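Local coordinates for protein D-alanine--D-alanine ligase (Acinetobacter baumannii ACICU, PDB 5D8D) that joins two D-alanine molecules into D-alanyl-D-alanine at the cost of ATP, supplying a building block for bacterial cell-wall peptidoglycan, at residues A61-H66 with G73-V78; V12-K17 with V23-G28; S128-L133 with E157-A162; K102-W107 with V172-K177; L36-Q41 with L295-L300. All blocks are in the same frame, centred on the assembly; numbering follows the deposited sequence.

The five contacts fall into two groups. Interactions 1, 2 and 5 gather round the small parallel sheet. Interactions 1 and 2 lie on its neighbouring strands 60-63 and 9-13 and touch, with centres about 11 Å apart. Interaction 2 closes before interaction 1 opens. Interaction 5 shares helix 21-37 with interaction 2 and touches interaction 1. It closes a loop of over 250 residues that holds interactions 1, 3 and 4, and brings the last helix back to the N-terminal domain. Interaction 3 is nested within interaction 4 in the ATP-grasp central domain, their centres about 16 Å apart. Interactions 3 and 5 are the most distant, about 48 Å between centres.

Interaction 1 (A61-H66 with G73-V78); sequences AFIVLH and GQIQGV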
# COMPACT_ATOMS: atom_id res chain seq x y z
N ALA A 61 9.23 -18.72 2.16
CA ALA A 61 9.67 -17.89 3.24
C ALA A 61 8.62 -17.75 4.34
O ALA A 61 7.44 -17.57 4.06
CB ALA A 61 10.05 -16.53 2.70
N PHE A 62 9.09 -17.75 5.59
CA PHE A 62 8.27 -17.48 6.79
C PHE A 62 8.75 -16.12 7.26
O PHE A 62 9.91 -16.02 7.67
CB PHE A 62 8.53 -18.55 7.87
CG PHE A 62 7.57 -18.53 9.01
CD1 PHE A 62 7.38 -17.41 9.78
CD2 PHE A 62 6.86 -19.68 9.35
CE1 PHE A 62 6.47 -17.41 10.83
CE2 PHE A 62 5.94 -19.67 10.39
CZ PHE A 62 5.75 -18.54 11.13
N ILE A 63 7.89 -15.10 7.21
CA ILE A 63 8.32 -13.71 7.47
C ILE A 63 8.00 -13.33 8.91
O ILE A 63 6.86 -13.41 9.37
CB ILE A 63 7.63 -12.68 6.56
CG1 ILE A 63 7.93 -12.96 5.07
CG2 ILE A 63 8.08 -11.27 6.93
CD1 ILE A 63 7.10 -12.17 4.09
N VAL A 64 9.02 -12.88 9.62
CA VAL A 64 8.87 -12.49 10.99
C VAL A 64 9.80 -11.29 11.23
O VAL A 64 10.35 -11.10 12.33
CB VAL A 64 9.07 -13.77 11.82
CG1 VAL A 64 10.43 -13.87 12.46
CG2 VAL A 64 7.92 -14.01 12.75
N LEU A 65 9.91 -10.45 10.19
CA LEU A 65 10.57 -9.15 10.24
C LEU A 65 9.54 -8.13 10.68
O LEU A 65 8.63 -7.84 9.95
CB LEU A 65 11.03 -8.73 8.83
CG LEU A 65 12.16 -9.53 8.20
CD1 LEU A 65 12.23 -9.31 6.70
CD2 LEU A 65 13.48 -9.15 8.85
N HIS A 66 9.71 -7.54 11.85
CA HIS A 66 8.78 -6.53 12.31
C HIS A 66 9.27 -5.14 11.89
O HIS A 66 10.49 -4.88 11.86
CB HIS A 66 8.61 -6.62 13.81
CG HIS A 66 8.37 -8.00 14.30
ND1 HIS A 66 7.28 -8.74 13.92
CD2 HIS A 66 9.11 -8.80 15.09
CE1 HIS A 66 7.33 -9.93 14.49
NE2 HIS A 66 8.44 -9.99 15.20
N GLY A 73 5.49 -3.97 3.00
CA GLY A 73 5.40 -4.36 1.58
C GLY A 73 6.75 -4.52 0.87
O GLY A 73 6.82 -5.07 -0.22
N GLN A 74 7.84 -4.09 1.51
CA GLN A 74 9.12 -4.17 0.90
C GLN A 74 9.65 -5.59 0.73
O GLN A 74 10.05 -5.98 -0.36
CB GLN A 74 10.12 -3.40 1.74
CG GLN A 74 9.83 -1.92 1.82
CD GLN A 74 10.99 -1.13 2.34
OE1 GLN A 74 10.83 0.05 2.58
NE2 GLN A 74 12.16 -1.72 2.43
N ILE A 75 9.71 -6.36 1.80
CA ILE A 75 10.23 -7.71 1.69
C ILE A 75 9.25 -8.55 0.88
O ILE A 75 9.68 -9.45 0.17
CB ILE A 75 10.57 -8.35 3.06
CG1 ILE A 75 11.41 -9.65 2.92
CG2 ILE A 75 9.29 -8.69 3.83
CD1 ILE A 75 12.80 -9.49 2.37
N GLN A 76 7.95 -8.26 0.97
CA GLN A 76 6.92 -8.98 0.18
C GLN A 76 7.09 -8.63 -1.32
O GLN A 76 6.90 -9.47 -2.19
CB GLN A 76 5.53 -8.57 0.61
CG GLN A 76 5.07 -8.96 2.02
CD GLN A 76 5.77 -8.22 3.13
OE1 GLN A 76 6.43 -7.24 2.91
NE2 GLN A 76 5.64 -8.71 4.34
N GLY A 77 7.48 -7.39 -1.60
CA GLY A 77 7.87 -6.96 -2.95
C GLY A 77 8.94 -7.85 -3.54
O GLY A 77 8.76 -8.40 -4.67
N VAL A 78 10.03 -8.04 -2.79
CA VAL A 78 11.13 -8.89 -3.32
C VAL A 78 10.69 -10.33 -3.51
O VAL A 78 11.05 -10.98 -4.50
CB VAL A 78 12.55 -8.78 -2.63
CG1 VAL A 78 12.75 -7.50 -1.80
CG2 VAL A 78 12.93 -10.02 -1.87
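The amide of Gln76 is the flat group that meets the strand segment. Its NE2 lies 3.8 Å from Ile63 CD1. The chain of Gln76 is bent at chi2 (70°), which turns the amide back toward the strand. The same NE2 is hydrogen-bonded to Gly70 O, so the buried nitrogen has a polar partner while it packs against a methyl. The other flat group is the ring of His66. Val64 O sits over one face, 3.6 Å above the plane and offset toward the rim. Both ring nitrogens are bonded, ND1 to Val272 O and NE2 to Ser27 OG, which fixes how the ring is rotated.

The rest of the contact is aliphatic. Ile75 stands between Ile63 and Leu65. Its CG2 branch lies 4.1 Å from Ile63 CD1, and these two side chains run past each other in opposite senses. On the other flank, Leu65 CD1 comes to 3.9 Å from Ile75 CG1, with the two side chains at about a right angle. All four touching residues are buried. Leu13 of strand 9-13 also packs on Ile63, Leu65 and Ile75. Ile75 also packs on Trp81 of the second subunit, so this contact borders the dimer interface.

Helix 74-81 covers strand 60-63 here, while Phe62 and Val64 pack against helix 21-37. A parallel sheet with helices packed against it in this way is typical of the Rossmann-like N-terminal domain of D-alanine–D-alanine ligases.

Interaction 2 (V12-K17 with V23-G28); sequences VLLGGK and VSLDSG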
# COMPACT_ATOMS: atom_id res chain seq x y z
N VAL A 12 13.53 -18.53 7.16
CA VAL A 12 12.89 -17.76 8.22
C VAL A 12 13.55 -16.40 8.23
O VAL A 12 14.73 -16.26 8.63
CB VAL A 12 13.02 -18.46 9.56
CG1 VAL A 12 12.45 -17.58 10.67
CG2 VAL A 12 12.26 -19.77 9.50
N LEU A 13 12.78 -15.41 7.79
CA LEU A 13 13.27 -14.07 7.57
C LEU A 13 13.17 -13.33 8.89
O LEU A 13 12.07 -13.16 9.41
CB LEU A 13 12.44 -13.39 6.45
CG LEU A 13 12.89 -13.12 4.98
CD1 LEU A 13 14.17 -13.76 4.56
CD2 LEU A 13 11.80 -13.45 3.98
N LEU A 14 14.30 -12.88 9.44
CA LEU A 14 14.38 -12.38 10.82
C LEU A 14 15.43 -11.28 10.99
O LEU A 14 16.39 -11.19 10.23
CB LEU A 14 14.69 -13.54 11.78
CG LEU A 14 16.17 -13.96 12.03
CD1 LEU A 14 16.28 -15.07 13.06
CD2 LEU A 14 16.83 -14.44 10.77
N GLY A 15 15.27 -10.45 12.02
CA GLY A 15 16.18 -9.32 12.29
C GLY A 15 15.83 -8.10 11.47
O GLY A 15 14.89 -7.40 11.75
N GLY A 16 16.61 -7.87 10.42
CA GLY A 16 16.31 -6.83 9.46
C GLY A 16 16.87 -5.52 9.91
O GLY A 16 17.73 -5.47 10.78
N LYS A 17 16.33 -4.45 9.33
CA LYS A 17 16.89 -3.10 9.44
C LYS A 17 16.08 -2.13 10.31
O LYS A 17 16.46 -0.99 10.44
CB LYS A 17 17.08 -2.51 8.04
CG LYS A 17 15.78 -2.19 7.28
CD LYS A 17 16.12 -1.70 5.89
CE LYS A 17 14.91 -1.74 4.95
NZ LYS A 17 15.41 -1.48 3.57
N VAL A 23 13.41 -7.53 18.61
CA VAL A 23 12.20 -8.31 18.75
C VAL A 23 12.12 -9.34 17.61
O VAL A 23 11.75 -10.51 17.84
CB VAL A 23 10.92 -7.40 18.80
CG1 VAL A 23 9.68 -8.24 18.91
CG2 VAL A 23 10.97 -6.46 20.00
N SER A 24 12.52 -8.93 16.41
CA SER A 24 12.49 -9.81 15.22
C SER A 24 13.46 -10.99 15.38
O SER A 24 13.07 -12.13 15.13
CB SER A 24 12.82 -9.01 13.96
OG SER A 24 12.70 -9.80 12.79
N LEU A 25 14.69 -10.73 15.84
CA LEU A 25 15.63 -11.83 16.21
C LEU A 25 14.96 -12.80 17.19
O LEU A 25 15.09 -14.00 17.02
CB LEU A 25 16.91 -11.31 16.84
CG LEU A 25 17.71 -10.36 15.96
CD1 LEU A 25 18.80 -9.72 16.78
CD2 LEU A 25 18.27 -11.08 14.75
N ASP A 26 14.22 -12.29 18.17
CA ASP A 26 13.58 -13.17 19.14
C ASP A 26 12.46 -13.98 18.45
O ASP A 26 12.46 -15.20 18.52
CB ASP A 26 13.11 -12.32 20.33
CG ASP A 26 12.43 -13.10 21.41
OD1 ASP A 26 12.26 -14.30 21.25
OD2 ASP A 26 12.01 -12.48 22.43
N SER A 27 11.56 -13.33 17.70
CA SER A 27 10.54 -14.09 16.93
C SER A 27 11.15 -15.15 16.00
O SER A 27 10.69 -16.30 15.93
CB SER A 27 9.66 -13.14 16.11
OG SER A 27 8.91 -12.31 16.98
N GLY A 28 12.19 -14.74 15.30
CA GLY A 28 12.85 -15.60 14.35
C GLY A 28 13.42 -16.86 14.93
O GLY A 28 13.14 -17.98 14.42
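Leu14 and Gly15, where the chain runs on from strand 9-13, and Gly28, on helix 21-37, bury the most surface here. Leu14 lies over the backbone of Gly28. Its CD1 is 3.7 Å from Gly28 CA, and its CB is 3.8 Å from the same atom. The CG of Leu14 is placed between the backbone N and the carbonyl carbon (chi1 86°), which turns the side chain to the helix. Gly28 has no side chain, so strand and helix come close: the CA atoms of Leu14 and Gly28 are 5.0 Å apart. Val12 adds a further methyl, with CG1 3.8 Å from Gly28 O.

Gly15 is met by two side chains of the helix. Leu25 CD2 touches its CA at 3.7 Å. Ser24 takes the backbone: Gly15 N donates to Ser24 OG over 2.8 Å, at a bent N-H...O angle of 134°. The hydroxyl reaches it with OG anti to the backbone N of Ser24 (chi1 -176°).

The segments belong to the beta-alpha-beta unit of strand 9-13, helix 21-37 and strand 41-45. Ser24 OG also bonds to Val64 O, a carbonyl that can only accept. The hydroxyl therefore accepts from Gly15 N and donates to Val64 O. One buried oxygen thus joins two backbone polar groups to the helix, amid otherwise apolar packing.

Interaction 3 (S128-L133 with E157-A162); sequences SVIAEL and EDFAAA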
# COMPACT_ATOMS: atom_id res chain seq x y z
N SER A 128 -9.11 24.12 15.68
CA SER A 128 -9.96 23.43 14.69
C SER A 128 -9.96 21.90 14.92
O SER A 128 -10.95 21.23 14.59
CB SER A 128 -9.55 23.78 13.24
OG SER A 128 -10.09 25.04 12.84
N VAL A 129 -8.86 21.36 15.47
CA VAL A 129 -8.77 19.94 15.93
C VAL A 129 -9.66 19.70 17.16
O VAL A 129 -10.51 18.80 17.15
CB VAL A 129 -7.29 19.53 16.25
CG1 VAL A 129 -7.19 18.20 17.00
CG2 VAL A 129 -6.47 19.44 14.97
N ILE A 130 -9.45 20.51 18.20
CA ILE A 130 -10.22 20.42 19.47
C ILE A 130 -11.76 20.53 19.27
O ILE A 130 -12.51 19.74 19.85
CB ILE A 130 -9.69 21.48 20.50
CG1 ILE A 130 -8.32 21.04 21.06
CG2 ILE A 130 -10.69 21.73 21.63
CD1 ILE A 130 -7.57 22.12 21.83
N ALA A 131 -12.21 21.49 18.46
CA ALA A 131 -13.66 21.73 18.24
C ALA A 131 -14.35 20.59 17.47
O ALA A 131 -15.52 20.30 17.72
CB ALA A 131 -13.87 23.06 17.53
N GLU A 132 -13.62 19.98 16.54
CA GLU A 132 -14.13 18.89 15.70
C GLU A 132 -14.10 17.54 16.43
O GLU A 132 -15.14 16.88 16.58
CB GLU A 132 -13.38 18.83 14.36
CG GLU A 132 -13.97 19.68 13.22
CD GLU A 132 -14.60 21.01 13.65
OE1 GLU A 132 -13.90 21.84 14.28
OE2 GLU A 132 -15.80 21.23 13.34
N LEU A 133 -12.92 17.13 16.89
CA LEU A 133 -12.75 15.84 17.58
C LEU A 133 -13.31 15.81 19.01
O LEU A 133 -13.86 14.78 19.43
CB LEU A 133 -11.26 15.41 17.61
CG LEU A 133 -10.67 14.54 16.48
CD1 LEU A 133 -11.50 14.49 15.20
CD2 LEU A 133 -9.24 14.97 16.17
N GLU A 157 -2.83 22.45 26.70
CA GLU A 157 -1.52 22.24 27.37
C GLU A 157 -0.77 20.92 27.03
O GLU A 157 0.44 20.93 26.78
CB GLU A 157 -1.69 22.32 28.90
CG GLU A 157 -2.08 23.67 29.52
CD GLU A 157 -2.14 23.61 31.05
OE1 GLU A 157 -2.64 22.60 31.60
OE2 GLU A 157 -1.69 24.57 31.73
N ASP A 158 -1.48 19.79 27.04
CA ASP A 158 -0.88 18.46 26.76
C ASP A 158 -0.33 18.30 25.30
O ASP A 158 0.55 17.46 25.07
CB ASP A 158 -1.88 17.30 27.05
CG ASP A 158 -2.18 17.09 28.57
OD1 ASP A 158 -1.32 17.43 29.42
OD2 ASP A 158 -3.27 16.52 28.89
N PHE A 159 -0.86 19.08 24.34
CA PHE A 159 -0.56 18.92 22.90
C PHE A 159 0.91 19.00 22.50
O PHE A 159 1.43 18.07 21.87
CB PHE A 159 -1.32 19.94 22.02
CG PHE A 159 -2.58 19.41 21.40
CD1 PHE A 159 -2.52 18.41 20.43
CD2 PHE A 159 -3.83 19.90 21.79
CE1 PHE A 159 -3.68 17.92 19.86
CE2 PHE A 159 -4.99 19.41 21.22
CZ PHE A 159 -4.92 18.42 20.25
N ALA A 160 1.56 20.12 22.82
CA ALA A 160 2.89 20.42 22.28
C ALA A 160 3.99 19.42 22.71
O ALA A 160 4.96 19.24 21.98
CB ALA A 160 3.30 21.85 22.62
N ALA A 161 3.83 18.77 23.87
CA ALA A 161 4.75 17.71 24.32
C ALA A 161 4.51 16.34 23.62
O ALA A 161 5.47 15.59 23.36
CB ALA A 161 4.66 17.53 25.84
N ALA A 162 3.24 16.03 23.35
CA ALA A 162 2.84 14.78 22.70
C ALA A 162 3.24 14.74 21.22
O ALA A 162 3.69 13.70 20.72
CB ALA A 162 1.34 14.58 22.82
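Phe159 places its ring against two aliphatic residues of helix 126-133. Ile130 comes in at the ring edge, near the ring plane. Its CG1 is 3.7 Å from Phe159 CE2, and its CD1 is 3.8 Å from that same carbon. The two side chains run alongside one another, pointing opposite ways. Val129 meets the ring end obliquely, with CG1 4.0 Å from Phe159 CZ. With CG1 anti to the backbone N (chi1 168°), this methyl is the one carried to CZ.

The ring is thus the bridge between two helices whose backbones stay well apart: the closest CA atoms, Ile130 and Phe159, are 10.4 Å from each other. Both helices belong to the central domain of the ATP-grasp fold, beside its antiparallel sheet. This region falls within the long stretch predicted to bind ATP, but the contact itself lies away from the metal-site residues.

Further out, the sheet supports the ring. Phe159 packs on Val153 of strand 151-153 and on Ile139 of strand 137-141. Ile130 also rests on Leu135, in the loop after its helix. Near the N-terminal side of each helix, Asp158 OD2 accepts from Glu154 N, and Ser128 N donates to Asp125 OD2.

Interaction 4 (K102-W107 with V172-K177); sequences KTKQIW and VVMAEK
In the ATP-grasp central domain, an inner strand of the antiparallel sheet, 173-177, meets helix 100-108 through Glu176, Met174 and Lys104. Lys104 NZ and Glu176 OE1 form a salt bridge, at 2.7 Å. The place of that oxygen is less sure, because the model puts it too near Lys104 CE. Glu176 stretches out to the lysine, with CG anti to the backbone N (chi1 -173°) and an extended chain beyond. Lys104 is bent at chi3 and chi4 instead, which folds its ammonium end toward the carboxylate.

Further back along the lysine, the contact is apolar. Met174 CE lies 3.7 Å from Lys104 CD. The methionine bends at chi2 and chi3 to lay its methyl there.

Each charged end has a second partner. Lys104 NZ also bonds to Thr114 OG1. Glu176 OE2 forms a salt bridge with Lys140 NZ on the adjacent strand 137-141. As modelled, the carboxylate lies between two lysines, which may steady it. The side chain of Lys104 is about 7 Å from that of Glu268, a predicted metal ligand. Such buried charged residues beside a predicted ATP-binding strand are consistent with the nucleotide site of an ATP-grasp enzyme.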
# COMPACT_ATOMS: atom_id res chain seq x y z
N LYS A 102 -4.28 5.28 6.64
CA LYS A 102 -4.75 4.62 5.41
C LYS A 102 -5.58 3.40 5.70
O LYS A 102 -6.54 3.13 5.00
CB LYS A 102 -3.62 4.31 4.42
CG LYS A 102 -3.03 5.57 3.81
CD LYS A 102 -2.12 5.27 2.66
CE LYS A 102 -1.53 6.55 2.08
NZ LYS A 102 -0.46 7.11 2.92
N THR A 103 -5.21 2.66 6.75
CA THR A 103 -6.03 1.56 7.26
C THR A 103 -7.46 2.05 7.63
O THR A 103 -8.45 1.42 7.28
CB THR A 103 -5.34 0.90 8.46
OG1 THR A 103 -4.12 0.28 8.05
CG2 THR A 103 -6.22 -0.19 9.05
N LYS A 104 -7.55 3.15 8.35
CA LYS A 104 -8.86 3.67 8.79
C LYS A 104 -9.70 4.20 7.62
O LYS A 104 -10.91 4.01 7.61
CB LYS A 104 -8.71 4.76 9.84
CG LYS A 104 -8.28 4.26 11.20
CD LYS A 104 -7.62 5.41 11.96
CE LYS A 104 -7.99 5.49 13.42
NZ LYS A 104 -9.39 5.99 13.65
N GLN A 105 -9.05 4.84 6.65
CA GLN A 105 -9.76 5.30 5.48
C GLN A 105 -10.32 4.12 4.75
O GLN A 105 -11.49 4.12 4.39
CB GLN A 105 -8.87 6.11 4.59
CG GLN A 105 -8.37 7.39 5.24
CD GLN A 105 -7.26 8.12 4.51
OE1 GLN A 105 -7.15 9.34 4.65
NE2 GLN A 105 -6.43 7.42 3.75
N ILE A 106 -9.51 3.08 4.56
CA ILE A 106 -10.07 1.83 4.01
C ILE A 106 -11.26 1.31 4.83
O ILE A 106 -12.28 0.84 4.27
CB ILE A 106 -9.03 0.71 3.90
CG1 ILE A 106 -7.86 1.09 2.97
CG2 ILE A 106 -9.68 -0.57 3.36
CD1 ILE A 106 -8.25 1.59 1.60
N TRP A 107 -11.14 1.39 6.16
CA TRP A 107 -12.24 1.02 7.04
C TRP A 107 -13.48 1.98 6.98
O TRP A 107 -14.61 1.49 6.89
CB TRP A 107 -11.74 0.82 8.48
CG TRP A 107 -10.88 -0.39 8.69
CD1 TRP A 107 -10.82 -1.53 7.90
CD2 TRP A 107 -9.98 -0.60 9.75
NE1 TRP A 107 -9.91 -2.40 8.42
CE2 TRP A 107 -9.37 -1.85 9.55
CE3 TRP A 107 -9.60 0.16 10.86
CZ2 TRP A 107 -8.43 -2.37 10.42
CZ3 TRP A 107 -8.66 -0.35 11.73
CH2 TRP A 107 -8.09 -1.61 11.51
N VAL A 172 4.81 12.47 9.80
CA VAL A 172 3.33 12.51 9.78
C VAL A 172 2.69 11.81 11.03
O VAL A 172 3.05 10.69 11.41
CB VAL A 172 2.76 12.04 8.40
CG1 VAL A 172 3.24 10.64 8.01
CG2 VAL A 172 1.23 12.14 8.38
N VAL A 173 1.76 12.52 11.67
CA VAL A 173 1.19 12.16 13.00
C VAL A 173 -0.34 12.36 12.92
O VAL A 173 -0.81 13.26 12.20
CB VAL A 173 1.84 13.04 14.11
CG1 VAL A 173 1.14 12.90 15.45
CG2 VAL A 173 3.33 12.72 14.27
N MET A 174 -1.11 11.50 13.60
CA MET A 174 -2.60 11.65 13.67
C MET A 174 -3.09 11.86 15.10
O MET A 174 -2.65 11.18 16.01
CB MET A 174 -3.38 10.48 13.05
CG MET A 174 -3.06 9.08 13.54
SD MET A 174 -4.46 7.90 13.58
CE MET A 174 -5.46 8.38 12.17
N ALA A 175 -3.98 12.84 15.27
CA ALA A 175 -4.76 12.98 16.49
C ALA A 175 -6.08 12.23 16.28
O ALA A 175 -6.85 12.60 15.40
CB ALA A 175 -5.00 14.44 16.83
N GLU A 176 -6.31 11.19 17.08
CA GLU A 176 -7.54 10.40 17.02
C GLU A 176 -8.40 10.71 18.26
O GLU A 176 -7.86 10.85 19.38
CB GLU A 176 -7.13 8.92 16.98
CG GLU A 176 -8.25 7.89 16.74
CD GLU A 176 -7.76 6.44 16.84
OE1 GLU A 176 -8.29 5.58 16.11
OE2 GLU A 176 -6.84 6.13 17.66
N LYS A 177 -9.72 10.81 18.07
CA LYS A 177 -10.70 10.97 19.18
C LYS A 177 -10.57 9.86 20.23
O LYS A 177 -10.67 8.70 19.87
CB LYS A 177 -12.13 10.93 18.62
CG LYS A 177 -13.25 10.88 19.64
CD LYS A 177 -14.60 11.25 19.03
CE LYS A 177 -15.79 10.69 19.81
NZ LYS A 177 -16.72 11.77 20.24

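Interaction 5 (L36-Q41 with L295-L300); sequences LRSGVQ and LCVAIL
Ser38 and Val297 make the closer part of this contact. Val297 CG2 is 3.8 Å from Ser38 CB and 3.9 Å from Ser38 OG. That methyl faces the serine because it lies beside the backbone N, anti to the carbonyl carbon. The hydroxyl has its own polar partner in Ala34 O, one turn back in helix 21-37, and its contact with the valine is van der Waals packing.

The other touch is looser, though more buried. Val40 CG2 and Leu300 CD2 are 4.4 Å apart, one helical turn further along the second segment. Arg37 and Gly39, beside the contact, are exposed in the assembly. Arg37 NH1 forms a salt bridge with Asp293 OD1 of helix 292-301.

A Schellman motif shapes the first segment. Gly39 has positive phi. Gly39 N donates to Leu36 O over 2.9 Å, and Val40 N bonds to Leu35 O. This ends helix 21-37 and turns the chain toward strand 41-45.

Helix 292-301, near the C-terminus, thus lies against the end of helix 21-37. It also touches the sheet, with Leu300 on Val10 of strand 9-13 and Ile299 on Phe62 of strand 60-63.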
# COMPACT_ATOMS: atom_id res chain seq x y z
N LEU A 36 12.14 -26.47 12.98
CA LEU A 36 13.12 -27.59 13.06
C LEU A 36 12.65 -28.77 13.92
O LEU A 36 12.77 -29.93 13.52
CB LEU A 36 14.45 -27.08 13.59
CG LEU A 36 15.22 -26.15 12.66
CD1 LEU A 36 16.33 -25.41 13.37
CD2 LEU A 36 15.83 -26.96 11.51
N ARG A 37 12.07 -28.50 15.09
CA ARG A 37 11.47 -29.60 15.89
C ARG A 37 10.48 -30.39 15.07
O ARG A 37 10.32 -31.58 15.27
CB ARG A 37 10.70 -29.08 17.08
CG ARG A 37 11.51 -28.77 18.31
CD ARG A 37 10.59 -27.97 19.22
NE ARG A 37 11.38 -27.03 19.97
CZ ARG A 37 11.04 -25.79 20.27
NH1 ARG A 37 9.85 -25.29 19.91
NH2 ARG A 37 11.91 -25.07 20.99
N SER A 38 9.75 -29.68 14.19
CA SER A 38 8.70 -30.27 13.35
C SER A 38 9.23 -30.94 12.08
O SER A 38 8.45 -31.35 11.21
CB SER A 38 7.66 -29.22 12.99
OG SER A 38 7.24 -28.49 14.12
N GLY A 39 10.55 -31.03 11.94
CA GLY A 39 11.16 -31.67 10.77
C GLY A 39 11.16 -30.86 9.49
O GLY A 39 11.48 -31.43 8.43
N VAL A 40 10.85 -29.56 9.55
CA VAL A 40 10.98 -28.72 8.35
C VAL A 40 12.42 -28.22 8.21
O VAL A 40 13.09 -28.03 9.20
CB VAL A 40 9.91 -27.60 8.16
CG1 VAL A 40 8.73 -27.70 9.10
CG2 VAL A 40 10.54 -26.23 8.15
N GLN A 41 12.90 -28.08 6.98
CA GLN A 41 14.28 -27.67 6.71
C GLN A 41 14.32 -26.16 6.75
O GLN A 41 14.32 -25.54 5.71
CB GLN A 41 14.79 -28.06 5.31
CG GLN A 41 15.04 -29.52 5.02
CD GLN A 41 15.40 -29.70 3.55
OE1 GLN A 41 16.40 -29.15 3.07
NE2 GLN A 41 14.55 -30.42 2.81
N LEU A 295 1.24 -24.14 15.65
CA LEU A 295 0.94 -22.81 15.14
C LEU A 295 1.91 -22.44 13.99
O LEU A 295 1.47 -21.93 12.95
CB LEU A 295 1.00 -21.78 16.28
CG LEU A 295 1.07 -20.31 15.93
CD1 LEU A 295 -0.16 -19.96 15.12
CD2 LEU A 295 1.18 -19.46 17.18
N CYS A 296 3.21 -22.72 14.17
CA CYS A 296 4.20 -22.36 13.17
C CYS A 296 4.00 -23.17 11.90
O CYS A 296 4.01 -22.63 10.83
CB CYS A 296 5.61 -22.50 13.70
SG CYS A 296 6.04 -21.26 14.96
N VAL A 297 3.76 -24.46 12.01
CA VAL A 297 3.44 -25.23 10.81
C VAL A 297 2.17 -24.67 10.08
O VAL A 297 2.12 -24.57 8.85
CB VAL A 297 3.33 -26.72 11.14
CG1 VAL A 297 2.68 -27.52 10.01
CG2 VAL A 297 4.73 -27.27 11.43
N ALA A 298 1.17 -24.29 10.84
CA ALA A 298 -0.09 -23.82 10.27
C ALA A 298 0.08 -22.47 9.55
O ALA A 298 -0.51 -22.24 8.48
CB ALA A 298 -1.17 -23.75 11.34
N ILE A 299 0.86 -21.57 10.12
CA ILE A 299 1.23 -20.35 9.43
C ILE A 299 1.93 -20.72 8.10
O ILE A 299 1.57 -20.25 7.04
CB ILE A 299 2.08 -19.42 10.32
CG1 ILE A 299 1.20 -18.85 11.45
CG2 ILE A 299 2.70 -18.26 9.54
CD1 ILE A 299 1.97 -18.28 12.66
N LEU A 300 2.91 -21.61 8.15
CA LEU A 300 3.67 -21.95 6.95
C LEU A 300 2.79 -22.65 5.88
O LEU A 300 3.10 -22.61 4.70
CB LEU A 300 4.85 -22.86 7.34
CG LEU A 300 5.88 -23.15 6.26
CD1 LEU A 300 6.45 -21.86 5.70
CD2 LEU A 300 6.99 -23.99 6.85